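Local coordinates for adhesion protein (Streptococcus pseudopneumoniae 5247, PDB 7LM5) that binds zinc as the solute-binding protein of an ATP-binding cassette transporter and so probably delivers the metal for uptake into the cell, at residues Thr187-Phe192 with Leu260-Ser265; Pro124-Asp129 with Phe192-Lys197; Thr181-Val186 with Phe199-Leu204; Ala49-Ser54 with Thr73-Ala78. The protein carries 1 engineered substitution. One frame throughout, in Å; residues are numbered along the deposited sequence.

Interaction 1: residues Thr187-Phe192 with Leu260-Ser265. With ZN (zinc ion), chain B.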
loop_
_atom_site.group_PDB
_atom_site.type_symbol
_atom_site.label_atom_id
_atom_site.label_comp_id
_atom_site.label_asym_id
_atom_site.label_seq_id
_atom_site.Cartn_x
_atom_site.Cartn_y
_atom_site.Cartn_z
ATOM N N THR A 187 -3.791 8.962 -11.752
ATOM C CA THR A 187 -2.541 8.262 -11.494
ATOM C C THR A 187 -2.396 7.074 -12.439
ATOM O O THR A 187 -3.334 6.685 -13.141
ATOM C CB THR A 187 -2.460 7.799 -10.034
ATOM O OG1 THR A 187 -3.562 6.931 -9.741
ATOM C CG2 THR A 187 -2.504 8.999 -9.101
ATOM N N GLN A 188 -1.191 6.493 -12.437
ATOM C CA GLN A 188 -0.853 5.459 -13.412
ATOM C C GLN A 188 -1.737 4.225 -13.255
ATOM O O GLN A 188 -2.163 3.631 -14.252
ATOM C CB GLN A 188 0.623 5.086 -13.284
ATOM C CG GLN A 188 1.110 4.106 -14.335
ATOM C CD GLN A 188 2.622 4.044 -14.409
ATOM O OE1 GLN A 188 3.271 4.990 -14.857
ATOM N NE2 GLN A 188 3.192 2.928 -13.968
ATOM N N HIS A 189 -2.013 3.817 -12.019
ATOM C CA HIS A 189 -2.987 2.764 -11.768
ATOM C C HIS A 189 -3.772 3.112 -10.510
ATOM O O HIS A 189 -3.421 4.029 -9.763
ATOM C CB HIS A 189 -2.324 1.380 -11.665
ATOM C CG HIS A 189 -1.603 1.132 -10.377
ATOM N ND1 HIS A 189 -0.406 1.737 -10.062
ATOM C CD2 HIS A 189 -1.900 0.319 -9.335
ATOM C CE1 HIS A 189 -0.005 1.320 -8.875
ATOM N NE2 HIS A 189 -0.892 0.458 -8.413
ATOM N N THR A 190 -4.860 2.373 -10.290
ATOM C CA THR A 190 -5.825 2.687 -9.235
ATOM C C THR A 190 -5.258 2.236 -7.892
ATOM O O THR A 190 -5.563 1.160 -7.372
ATOM C CB THR A 190 -7.168 2.031 -9.531
ATOM O OG1 THR A 190 -7.555 2.328 -10.879
ATOM C CG2 THR A 190 -8.238 2.549 -8.580
ATOM N N ALA A 191 -4.420 3.098 -7.313
ATOM C CA ALA A 191 -3.745 2.796 -6.060
ATOM C C ALA A 191 -3.950 3.839 -4.972
ATOM O O ALA A 191 -3.602 3.571 -3.817
ATOM C CB ALA A 191 -2.235 2.625 -6.295
ATOM N N PHE A 192 -4.498 5.011 -5.294
ATOM C CA PHE A 192 -4.609 6.110 -4.343
ATOM C C PHE A 192 -6.057 6.390 -3.949
ATOM O O PHE A 192 -6.408 7.527 -3.622
ATOM C CB PHE A 192 -3.957 7.368 -4.913
ATOM C CG PHE A 192 -2.497 7.201 -5.230
ATOM C CD1 PHE A 192 -1.531 7.480 -4.278
ATOM C CD2 PHE A 192 -2.091 6.759 -6.478
ATOM C CE1 PHE A 192 -0.190 7.325 -4.566
ATOM C CE2 PHE A 192 -0.749 6.602 -6.772
ATOM C CZ PHE A 192 0.201 6.884 -5.814
ATOM N N LEU A 260 4.565 10.010 -8.703
ATOM C CA LEU A 260 3.797 9.771 -7.482
ATOM C C LEU A 260 3.939 8.287 -7.150
ATOM O O LEU A 260 3.289 7.445 -7.775
ATOM C CB LEU A 260 2.338 10.172 -7.656
ATOM C CG LEU A 260 1.487 10.208 -6.385
ATOM C CD1 LEU A 260 2.029 11.241 -5.411
ATOM C CD2 LEU A 260 0.030 10.494 -6.719
ATOM N N ASN A 261 4.787 7.983 -6.177
ATOM C CA ASN A 261 5.098 6.596 -5.852
ATOM C C ASN A 261 4.026 6.018 -4.944
ATOM O O ASN A 261 3.789 6.552 -3.853
ATOM C CB ASN A 261 6.463 6.512 -5.175
ATOM C CG ASN A 261 7.014 5.096 -5.133
ATOM O OD1 ASN A 261 6.270 4.119 -5.220
ATOM N ND2 ASN A 261 8.331 4.981 -4.993
ATOM N N PRO A 262 3.346 4.932 -5.341
ATOM C CA PRO A 262 2.420 4.255 -4.428
ATOM C C PRO A 262 3.107 3.424 -3.356
ATOM O O PRO A 262 2.417 2.734 -2.596
ATOM C CB PRO A 262 1.601 3.363 -5.373
ATOM C CG PRO A 262 2.528 3.077 -6.499
ATOM C CD PRO A 262 3.356 4.321 -6.682
ATOM N N LEU A 263 4.441 3.467 -3.289
ATOM C CA LEU A 263 5.223 2.755 -2.276
ATOM C C LEU A 263 4.999 1.246 -2.346
ATOM O O LEU A 263 4.967 0.556 -1.326
ATOM C CB LEU A 263 4.925 3.283 -0.869
ATOM C CG LEU A 263 5.112 4.789 -0.667
ATOM C CD1 LEU A 263 4.968 5.162 0.801
ATOM C CD2 LEU A 263 6.456 5.248 -1.215
ATOM N N GLU A 264 4.846 0.723 -3.562
ATOM C CA GLU A 264 4.752 -0.717 -3.753
ATOM C C GLU A 264 6.111 -1.369 -3.957
ATOM O O GLU A 264 6.229 -2.590 -3.802
ATOM C CB GLU A 264 3.835 -1.037 -4.936
ATOM C CG GLU A 264 2.393 -0.619 -4.702
ATOM C CD GLU A 264 1.472 -1.001 -5.843
ATOM O OE1 GLU A 264 1.942 -1.629 -6.813
ATOM O OE2 GLU A 264 0.271 -0.668 -5.764
ATOM N N SER A 265 7.130 -0.586 -4.295
ATOM C CA SER A 265 8.509 -1.041 -4.323
ATOM C C SER A 265 9.329 -0.192 -3.359
ATOM O O SER A 265 8.967 0.942 -3.037
ATOM C CB SER A 265 9.102 -0.965 -5.737
ATOM O OG SER A 265 9.148 0.373 -6.198
HETATM ZN ZN ZN B . -1.295 -1.313 -6.699
#
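Two loops that follow strands carry two of the zinc site's three protein ligands in this solute-binding protein, and these ligands meet here. H189 gives NE2 to the zinc ion at 2.5 Å, while E264 reaches in from the opposite direction on an extended chain and binds with OE2 at 1.9 Å. The carboxylate oxygen lies at the edge of the imidazole, in its plane, yet the two flat groups are turned 70° apart. E264 OE2 and H189 NE2 lie 3.1 Å apart because both bind the same metal; H125 adds the third protein ligand. On the far side of the H189 ring, ND1 is hydrogen-bonded to E238, which fixes the ring's rotation and probably makes it a stronger donor to zinc. Beside the metal the contact turns apolar. L260 lays CD2 over one face of the F192 ring, 3.8 Å from its centroid. P262 CB touches both F192 CZ and the methyl of A191, while its CG lies at the edge of the H189 ring. T187, which ends strand 184-187 and packs on F236 of strand 234-237, and L260, which follows strand 256-259 and touches N280 of helix 273-288, carry the contact into the fold.

Interaction 2: residues Pro124-Asp129 with Phe192-Lys197. With ZN (zinc ion), chain B.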
loop_
_atom_site.group_PDB
_atom_site.type_symbol
_atom_site.label_atom_id
_atom_site.label_comp_id
_atom_site.label_asym_id
_atom_site.label_seq_id
_atom_site.Cartn_x
_atom_site.Cartn_y
_atom_site.Cartn_z
ATOM N N PRO A 124 -7.051 -3.154 -2.041
ATOM C CA PRO A 124 -6.105 -3.408 -0.977
ATOM C C PRO A 124 -5.164 -2.260 -0.605
ATOM O O PRO A 124 -4.604 -2.340 0.422
ATOM C CB PRO A 124 -5.226 -4.474 -1.619
ATOM C CG PRO A 124 -5.134 -4.022 -3.017
ATOM C CD PRO A 124 -6.509 -3.499 -3.331
ATOM N N HIS A 125 -5.087 -1.201 -1.410
ATOM C CA HIS A 125 -4.162 -0.048 -1.230
ATOM C C HIS A 125 -4.511 0.850 -0.033
ATOM O O HIS A 125 -4.666 2.026 -0.228
ATOM C CB HIS A 125 -4.116 0.782 -2.511
ATOM C CG HIS A 125 -3.714 0.073 -3.757
ATOM N ND1 HIS A 125 -4.599 -0.393 -4.661
ATOM C CD2 HIS A 125 -2.521 -0.167 -4.299
ATOM C CE1 HIS A 125 -3.985 -0.951 -5.657
ATOM N NE2 HIS A 125 -2.716 -0.814 -5.478
ATOM N N THR A 126 -4.540 0.320 1.178
ATOM C CA THR A 126 -4.881 1.091 2.386
ATOM C C THR A 126 -3.620 1.704 2.969
ATOM O O THR A 126 -3.741 2.690 3.629
ATOM C CB THR A 126 -5.429 0.169 3.475
ATOM O OG1 THR A 126 -4.520 -0.911 3.625
ATOM C CG2 THR A 126 -6.817 -0.344 3.180
ATOM N N TRP A 127 -2.463 1.121 2.697
ATOM C CA TRP A 127 -1.265 1.650 3.340
ATOM C C TRP A 127 -0.979 3.098 2.963
ATOM O O TRP A 127 -0.200 3.761 3.658
ATOM C CB TRP A 127 -0.059 0.771 3.001
ATOM C CG TRP A 127 0.233 0.673 1.534
ATOM C CD1 TRP A 127 0.990 1.529 0.789
ATOM C CD2 TRP A 127 -0.221 -0.347 0.637
ATOM N NE1 TRP A 127 1.033 1.108 -0.518
ATOM C CE2 TRP A 127 0.298 -0.042 -0.638
ATOM C CE3 TRP A 127 -1.016 -1.487 0.787
ATOM C CZ2 TRP A 127 0.046 -0.835 -1.755
ATOM C CZ3 TRP A 127 -1.265 -2.274 -0.322
ATOM C CH2 TRP A 127 -0.736 -1.944 -1.577
ATOM N N LEU A 128 -1.584 3.606 1.892
ATOM C CA LEU A 128 -1.372 4.994 1.501
ATOM C C LEU A 128 -2.252 5.968 2.273
ATOM O O LEU A 128 -2.074 7.183 2.135
ATOM C CB LEU A 128 -1.598 5.151 -0.003
ATOM C CG LEU A 128 -0.594 4.363 -0.848
ATOM C CD1 LEU A 128 -0.871 4.527 -2.332
ATOM C CD2 LEU A 128 0.829 4.791 -0.515
ATOM N N ASP A 129 -3.193 5.468 3.070
ATOM C CA ASP A 129 -3.921 6.303 4.016
ATOM C C ASP A 129 -3.141 6.347 5.323
ATOM O O ASP A 129 -2.932 5.293 5.937
ATOM C CB ASP A 129 -5.322 5.753 4.252
ATOM C CG ASP A 129 -6.177 6.653 5.138
ATOM O OD1 ASP A 129 -5.677 7.688 5.626
ATOM O OD2 ASP A 129 -7.363 6.321 5.346
ATOM N N PHE A 192 -4.498 5.011 -5.294
ATOM C CA PHE A 192 -4.609 6.110 -4.343
ATOM C C PHE A 192 -6.057 6.390 -3.949
ATOM O O PHE A 192 -6.408 7.527 -3.622
ATOM C CB PHE A 192 -3.957 7.368 -4.913
ATOM C CG PHE A 192 -2.497 7.201 -5.230
ATOM C CD1 PHE A 192 -1.531 7.480 -4.278
ATOM C CD2 PHE A 192 -2.091 6.759 -6.478
ATOM C CE1 PHE A 192 -0.190 7.325 -4.566
ATOM C CE2 PHE A 192 -0.749 6.602 -6.772
ATOM C CZ PHE A 192 0.201 6.884 -5.814
ATOM N N SER A 193 -6.906 5.361 -3.966
ATOM C CA SER A 193 -8.307 5.562 -3.609
ATOM C C SER A 193 -8.461 5.879 -2.126
ATOM O O SER A 193 -9.253 6.752 -1.753
ATOM C CB SER A 193 -9.126 4.328 -3.983
ATOM O OG SER A 193 -10.504 4.536 -3.735
ATOM N N TYR A 194 -7.707 5.189 -1.266
ATOM C CA TYR A 194 -7.805 5.443 0.168
ATOM C C TYR A 194 -7.240 6.812 0.529
ATOM O O TYR A 194 -7.766 7.490 1.419
ATOM C CB TYR A 194 -7.087 4.343 0.947
ATOM C CG TYR A 194 -7.814 3.017 0.949
ATOM C CD1 TYR A 194 -7.593 2.079 -0.049
ATOM C CD2 TYR A 194 -8.722 2.705 1.951
ATOM C CE1 TYR A 194 -8.255 0.865 -0.049
ATOM C CE2 TYR A 194 -9.389 1.493 1.960
ATOM C CZ TYR A 194 -9.152 0.578 0.957
ATOM O OH TYR A 194 -9.812 -0.630 0.959
ATOM N N LEU A 195 -6.170 7.234 -0.148
ATOM C CA LEU A 195 -5.620 8.562 0.109
ATOM C C LEU A 195 -6.607 9.651 -0.293
ATOM O O LEU A 195 -6.749 10.660 0.407
ATOM C CB LEU A 195 -4.296 8.733 -0.636
ATOM C CG LEU A 195 -3.544 10.045 -0.390
ATOM C CD1 LEU A 195 -3.126 10.154 1.069
ATOM C CD2 LEU A 195 -2.337 10.163 -1.309
ATOM N N ALA A 196 -7.302 9.461 -1.416
ATOM C CA ALA A 196 -8.280 10.449 -1.861
ATOM C C ALA A 196 -9.473 10.513 -0.915
ATOM O O ALA A 196 -9.961 11.604 -0.596
ATOM C CB ALA A 196 -8.738 10.130 -3.283
ATOM N N LYS A 197 -9.958 9.355 -0.458
ATOM C CA LYS A 197 -11.072 9.332 0.485
ATOM C C LYS A 197 -10.700 9.924 1.836
ATOM O O LYS A 197 -11.586 10.393 2.559
ATOM C CB LYS A 197 -11.578 7.901 0.672
ATOM C CG LYS A 197 -12.226 7.298 -0.564
ATOM C CD LYS A 197 -12.724 5.887 -0.285
ATOM C CE LYS A 197 -13.410 5.292 -1.504
ATOM N NZ LYS A 197 -13.930 3.924 -1.237
HETATM ZN ZN ZN B . -1.295 -1.313 -6.699
HETATM O O HOH W 1 -5.096 4.121 -1.658
HETATM O O HOH W 2 -9.158 6.413 3.457
#
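Y194 and T126 lie side by side and point the same way, so that the threonine methyl comes down on the tyrosine ring. T126 CG2 stands 3.5 Å from the ring centroid, 20° off the normal, which makes this a CH-pi contact over the face. The methyl takes that place because CG2 is anti to the carbonyl carbon (OG1 at chi1 51°). At its far end the Y194 hydroxyl is held by E102 N and D123 O, so the ring is fixed at both face and tip. L128 approaches F192 obliquely, its CD1 3.6 Å from F192 CD1, and L128 O lies against L195 CD1.

Two waters supply the polar links between the segments. One bridges H125 O and Y194 N, donating to the carbonyl at 2.6 Å and accepting from the amide in the first turn of helix 193-198. The other donates both to D129 OD2 and to Y194 O; D129 also forms a salt bridge with R198 and is the N-cap of helix 130-147, its OD1 accepting from E131 N.

H125 turns its ring away from this packing and binds the zinc ion through NE2 at 1.9 Å, while D123 takes its ND1. The carboxylate-histidine-metal arrangement of D123, H125 and zinc is common in zinc sites; here the loop that carries it packs on helix 193-198.

Interaction 3: residues Thr181-Val186 with Phe199-Leu204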
loop_
_atom_site.group_PDB
_atom_site.type_symbol
_atom_site.label_atom_id
_atom_site.label_comp_id
_atom_site.label_asym_id
_atom_site.label_seq_id
_atom_site.Cartn_x
_atom_site.Cartn_y
_atom_site.Cartn_z
ATOM N N THR A 181 -8.255 23.994 -4.804
ATOM C CA THR A 181 -9.366 24.211 -5.724
ATOM C C THR A 181 -9.575 23.014 -6.643
ATOM O O THR A 181 -10.705 22.756 -7.076
ATOM C CB THR A 181 -9.130 25.476 -6.547
ATOM O OG1 THR A 181 -7.842 25.409 -7.173
ATOM C CG2 THR A 181 -9.193 26.708 -5.657
ATOM N N GLN A 182 -8.510 22.283 -6.956
ATOM C CA GLN A 182 -8.594 21.056 -7.737
ATOM C C GLN A 182 -8.526 19.868 -6.787
ATOM O O GLN A 182 -7.524 19.684 -6.089
ATOM C CB GLN A 182 -7.469 20.985 -8.771
ATOM C CG GLN A 182 -7.369 19.653 -9.504
ATOM C CD GLN A 182 -8.551 19.390 -10.419
ATOM O OE1 GLN A 182 -9.630 19.003 -9.966
ATOM N NE2 GLN A 182 -8.353 19.597 -11.717
ATOM N N LYS A 183 -9.593 19.073 -6.752
ATOM C CA LYS A 183 -9.648 17.881 -5.916
ATOM C C LYS A 183 -9.675 16.600 -6.739
ATOM O O LYS A 183 -9.983 15.531 -6.199
ATOM C CB LYS A 183 -10.863 17.940 -4.987
ATOM C CG LYS A 183 -10.923 19.198 -4.133
ATOM C CD LYS A 183 -11.945 19.065 -3.016
ATOM C CE LYS A 183 -12.126 20.379 -2.272
ATOM N NZ LYS A 183 -10.842 20.908 -1.736
ATOM N N THR A 184 -9.351 16.681 -8.027
ATOM C CA THR A 184 -9.365 15.537 -8.927
ATOM C C THR A 184 -7.971 15.328 -9.500
ATOM O O THR A 184 -7.344 16.277 -9.980
ATOM C CB THR A 184 -10.380 15.741 -10.055
ATOM O OG1 THR A 184 -11.703 15.800 -9.507
ATOM C CG2 THR A 184 -10.305 14.601 -11.052
ATOM N N PHE A 185 -7.488 14.087 -9.446
ATOM C CA PHE A 185 -6.179 13.748 -9.981
ATOM C C PHE A 185 -6.231 12.360 -10.604
ATOM O O PHE A 185 -7.096 11.542 -10.282
ATOM C CB PHE A 185 -5.085 13.823 -8.902
ATOM C CG PHE A 185 -5.237 12.811 -7.799
ATOM C CD1 PHE A 185 -6.210 12.964 -6.825
ATOM C CD2 PHE A 185 -4.385 11.720 -7.724
ATOM C CE1 PHE A 185 -6.345 12.036 -5.805
ATOM C CE2 PHE A 185 -4.513 10.789 -6.706
ATOM C CZ PHE A 185 -5.494 10.948 -5.746
ATOM N N VAL A 186 -5.291 12.106 -11.513
ATOM C CA VAL A 186 -5.222 10.856 -12.261
ATOM C C VAL A 186 -3.839 10.254 -12.067
ATOM O O VAL A 186 -2.829 10.954 -12.204
ATOM C CB VAL A 186 -5.515 11.070 -13.759
ATOM C CG1 VAL A 186 -5.416 9.754 -14.517
ATOM C CG2 VAL A 186 -6.889 11.701 -13.947
ATOM N N PHE A 199 -8.797 12.635 2.338
ATOM C CA PHE A 199 -8.753 14.091 2.255
ATOM C C PHE A 199 -9.796 14.654 1.294
ATOM O O PHE A 199 -9.615 15.755 0.763
ATOM C CB PHE A 199 -7.352 14.555 1.856
ATOM C CG PHE A 199 -6.277 14.098 2.799
ATOM C CD1 PHE A 199 -6.074 14.747 4.006
ATOM C CD2 PHE A 199 -5.476 13.013 2.483
ATOM C CE1 PHE A 199 -5.089 14.325 4.879
ATOM C CE2 PHE A 199 -4.489 12.587 3.351
ATOM C CZ PHE A 199 -4.296 13.243 4.550
ATOM N N GLY A 200 -10.884 13.924 1.062
ATOM C CA GLY A 200 -11.970 14.440 0.244
ATOM C C GLY A 200 -11.589 14.718 -1.193
ATOM O O GLY A 200 -12.049 15.708 -1.775
ATOM N N LEU A 201 -10.754 13.869 -1.780
ATOM C CA LEU A 201 -10.305 14.030 -3.153
ATOM C C LEU A 201 -10.976 12.998 -4.051
ATOM O O LEU A 201 -11.519 11.992 -3.585
ATOM C CB LEU A 201 -8.782 13.896 -3.250
ATOM C CG LEU A 201 -7.955 14.743 -2.281
ATOM C CD1 LEU A 201 -6.474 14.433 -2.431
ATOM C CD2 LEU A 201 -8.220 16.225 -2.493
ATOM N N ASN A 202 -10.938 13.266 -5.352
ATOM C CA ASN A 202 -11.439 12.349 -6.365
ATOM C C ASN A 202 -10.279 11.889 -7.236
ATOM O O ASN A 202 -9.418 12.689 -7.610
ATOM C CB ASN A 202 -12.522 13.007 -7.225
ATOM C CG ASN A 202 -13.680 13.532 -6.398
ATOM O OD1 ASN A 202 -14.572 12.778 -6.009
ATOM N ND2 ASN A 202 -13.672 14.833 -6.127
ATOM N N GLN A 203 -10.254 10.597 -7.550
ATOM C CA GLN A 203 -9.152 10.021 -8.301
ATOM C C GLN A 203 -9.689 9.098 -9.382
ATOM O O GLN A 203 -10.783 8.540 -9.262
ATOM C CB GLN A 203 -8.188 9.250 -7.381
ATOM C CG GLN A 203 -8.828 8.108 -6.600
ATOM C CD GLN A 203 -8.949 6.828 -7.409
ATOM O OE1 GLN A 203 -8.114 6.537 -8.267
ATOM N NE2 GLN A 203 -10.002 6.061 -7.148
ATOM N N LEU A 204 -8.902 8.946 -10.444
ATOM C CA LEU A 204 -9.144 7.929 -11.457
ATOM C C LEU A 204 -7.809 7.320 -11.845
ATOM O O LEU A 204 -6.838 8.045 -12.077
ATOM C CB LEU A 204 -9.842 8.504 -12.695
ATOM C CG LEU A 204 -10.175 7.458 -13.762
ATOM C CD1 LEU A 204 -11.142 6.420 -13.209
ATOM C CD2 LEU A 204 -10.737 8.105 -15.016
#
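F185 and Q203 are a parallel bridge pair whose side chains start on the same face of the sheet, and the phenylalanine covers its neighbour. From CB the chain enters the position between the backbone N and the carbonyl carbon (chi1 65°), which swings the ring toward strand 202-204. F185 CD1 passes 3.3 Å from the carbonyl oxygen of N202. Next along that edge, F185 CE1 meets L201 CB at 4.0 Å, and F185 CZ, at the tip, comes within 3.6 Å of Q203 CB. That methylene sits over one face of the ring, offset toward the rim, in a CH-pi contact. Q203 itself bends at chi2 and carries its amide away.

The backbones run at 21° to one another and are stitched in the parallel pattern. N202 N donates to K183 O at 2.6 Å with an almost straight bond. N202 O then accepts from F185 N, and F185 O in turn accepts from L204 N at 3.2 Å; both of these donors approach in the carbonyl plane. CA-H...O contacts from T184, Q203 and V186 fill the intervals. On the face opposite F185, T184 OG1 lies 3.7 Å from N202 CB, and both T184 and V186 touch F226 of helix 217-229.

At the strand start, K183 lays its aliphatic chain along G200, whose positive phi suits glycine, and gives NZ to A180 O and F177 O. The chemistry is thus mostly main-chain hydrogen bonding in the beta-alpha-beta unit, with the aromatic ring packed beside the N202 carbonyl, whose oxygen is satisfied by F185 N, and apolar packing closing the side toward F192.

Interaction 4: residues Ala49-Ser54 with Thr73-Ala78. Engineered in segment 49-54: A49 (natural residue His).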
loop_
_atom_site.group_PDB
_atom_site.type_symbol
_atom_site.label_atom_id
_atom_site.label_comp_id
_atom_site.label_asym_id
_atom_site.label_seq_id
_atom_site.Cartn_x
_atom_site.Cartn_y
_atom_site.Cartn_z
ATOM N N ALA A 49 3.256 -6.492 -8.125
ATOM C CA ALA A 49 2.379 -6.535 -9.290
ATOM C C ALA A 49 2.244 -7.960 -9.815
ATOM O O ALA A 49 1.172 -8.563 -9.737
ATOM C CB ALA A 49 2.901 -5.613 -10.380
ATOM N N SER A 50 3.340 -8.496 -10.359
ATOM C CA SER A 50 3.331 -9.880 -10.820
ATOM C C SER A 50 3.370 -10.857 -9.652
ATOM O O SER A 50 2.768 -11.935 -9.728
ATOM C CB SER A 50 4.506 -10.127 -11.765
ATOM O OG SER A 50 5.739 -9.822 -11.138
ATOM N N PHE A 51 4.065 -10.497 -8.575
ATOM C CA PHE A 51 4.160 -11.297 -7.345
ATOM C C PHE A 51 4.724 -12.669 -7.719
ATOM O O PHE A 51 5.705 -12.723 -8.476
ATOM C CB PHE A 51 2.809 -11.307 -6.640
ATOM C CG PHE A 51 2.404 -9.968 -6.096
ATOM C CD1 PHE A 51 3.047 -9.432 -4.993
ATOM C CD2 PHE A 51 1.379 -9.247 -6.684
ATOM C CE1 PHE A 51 2.679 -8.200 -4.489
ATOM C CE2 PHE A 51 1.006 -8.014 -6.185
ATOM C CZ PHE A 51 1.656 -7.490 -5.085
ATOM N N GLU A 52 4.147 -13.770 -7.230
ATOM C CA GLU A 52 4.661 -15.120 -7.440
ATOM C C GLU A 52 6.119 -15.192 -7.001
ATOM O O GLU A 52 7.021 -15.216 -7.849
ATOM C CB GLU A 52 4.514 -15.539 -8.903
ATOM C CG GLU A 52 3.084 -15.526 -9.405
ATOM C CD GLU A 52 2.993 -15.711 -10.904
ATOM O OE1 GLU A 52 4.047 -15.888 -11.550
ATOM O OE2 GLU A 52 1.867 -15.674 -11.438
ATOM N N PRO A 53 6.386 -15.221 -5.696
ATOM C CA PRO A 53 7.776 -15.232 -5.228
ATOM C C PRO A 53 8.522 -16.471 -5.702
ATOM O O PRO A 53 7.931 -17.486 -6.079
ATOM C CB PRO A 53 7.640 -15.209 -3.700
ATOM C CG PRO A 53 6.256 -15.713 -3.430
ATOM C CD PRO A 53 5.425 -15.242 -4.583
ATOM N N SER A 54 9.849 -16.370 -5.678
ATOM C CA SER A 54 10.709 -17.413 -6.216
ATOM C C SER A 54 10.604 -18.684 -5.374
ATOM O O SER A 54 9.940 -18.730 -4.334
ATOM C CB SER A 54 12.154 -16.924 -6.278
ATOM O OG SER A 54 12.670 -16.696 -4.978
ATOM N N THR A 73 -6.301 -10.143 -0.448
ATOM C CA THR A 73 -6.704 -9.423 -1.648
ATOM C C THR A 73 -5.517 -8.906 -2.451
ATOM O O THR A 73 -5.719 -8.361 -3.541
ATOM C CB THR A 73 -7.622 -8.253 -1.282
ATOM O OG1 THR A 73 -6.931 -7.355 -0.405
ATOM C CG2 THR A 73 -8.878 -8.758 -0.590
ATOM N N LEU A 74 -4.295 -9.055 -1.940
ATOM C CA LEU A 74 -3.102 -8.648 -2.670
ATOM C C LEU A 74 -2.195 -9.850 -2.902
ATOM O O LEU A 74 -2.147 -10.394 -4.010
ATOM C CB LEU A 74 -2.352 -7.549 -1.915
ATOM C CG LEU A 74 -1.137 -6.957 -2.631
ATOM C CD1 LEU A 74 -1.552 -6.306 -3.945
ATOM C CD2 LEU A 74 -0.420 -5.959 -1.737
ATOM N N GLU A 75 -1.475 -10.273 -1.862
ATOM C CA GLU A 75 -0.635 -11.469 -1.937
ATOM C C GLU A 75 -1.545 -12.691 -1.852
ATOM O O GLU A 75 -1.697 -13.330 -0.807
ATOM C CB GLU A 75 0.414 -11.470 -0.832
ATOM C CG GLU A 75 1.302 -10.234 -0.790
ATOM C CD GLU A 75 0.747 -9.143 0.108
ATOM O OE1 GLU A 75 -0.475 -9.141 0.365
ATOM O OE2 GLU A 75 1.539 -8.291 0.564
ATOM N N SER A 76 -2.169 -13.016 -2.987
ATOM C CA SER A 76 -3.075 -14.159 -3.030
ATOM C C SER A 76 -2.331 -15.475 -2.842
ATOM O O SER A 76 -2.918 -16.455 -2.371
ATOM C CB SER A 76 -3.845 -14.170 -4.351
ATOM O OG SER A 76 -4.622 -12.995 -4.495
ATOM N N TRP A 77 -1.047 -15.515 -3.200
ATOM C CA TRP A 77 -0.242 -16.717 -3.025
ATOM C C TRP A 77 0.009 -17.055 -1.562
ATOM O O TRP A 77 0.435 -18.178 -1.270
ATOM C CB TRP A 77 1.094 -16.559 -3.752
ATOM C CG TRP A 77 1.816 -15.297 -3.395
ATOM C CD1 TRP A 77 1.719 -14.091 -4.026
ATOM C CD2 TRP A 77 2.744 -15.112 -2.320
ATOM N NE1 TRP A 77 2.530 -13.169 -3.412
ATOM C CE2 TRP A 77 3.170 -13.770 -2.361
ATOM C CE3 TRP A 77 3.258 -15.953 -1.327
ATOM C CZ2 TRP A 77 4.085 -13.249 -1.449
ATOM C CZ3 TRP A 77 4.166 -15.433 -0.421
ATOM C CH2 TRP A 77 4.570 -14.094 -0.490
ATOM N N ALA A 78 -0.242 -16.120 -0.641
ATOM C CA ALA A 78 -0.017 -16.395 0.773
ATOM C C ALA A 78 -1.005 -17.421 1.314
ATOM O O ALA A 78 -0.701 -18.118 2.290
ATOM C CB ALA A 78 -0.104 -15.101 1.580
#
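Neither segment is regular helix or strand where they meet; the backbones come nearest at E52 and W77, with CA atoms 6.8 Å apart, and the chain at F51 and E52 takes positive phi values. P53 arrives from the direction opposite to W77 and presents its CG-CD edge to one face of the indole: CG stands 3.5 Å from the centroid of the six-membered ring, only 4° off the normal, and CD lies 3.5 Å from W77 CE2. This is a proline-on-tryptophan CH-pi contact, and E75 CB covers the other face of the indole. W77 stands at this angle because its CG occupies the place between the backbone N and the carbonyl carbon (chi1 52°). F51 crosses the indole at about a right angle, placing CB 3.7 Å from W77 NE1, a nitrogen buried here without a hydrogen-bonding partner. At its tip, F51 CZ meets L74 CD1 at 3.6 Å, although F51 is poorly ordered. This surface contact, with the L74 side chain about 6 Å from another bound zinc ion, joins the loop leading into helix 55-62 to the loop after strand 66-69, where E75 packs on Y69.

From the N terminus, interaction 4 comes first, closing the short loop from 49-54 to 73-78 through helix 55-62 and strand 66-69, and it ends before the others begin. The remaining three cross one another. Interaction 2 runs from 124-129 to 192-197, closing a long loop that contains helices 130-147 and 152-178 and strand 184-187; interaction 3 opens at 181-186, within that span, and closes at 199-204, beyond it; interaction 1 opens at 187-192 and closes last, at 260-265. Interactions 1 and 2 share F192 and the zinc ion, and W127 NE1 probably bonds P262 O. Interaction 3 ties two strands of the second sheet, while P124 and W127 of interaction 2 touch T73 and L74 of interaction 4.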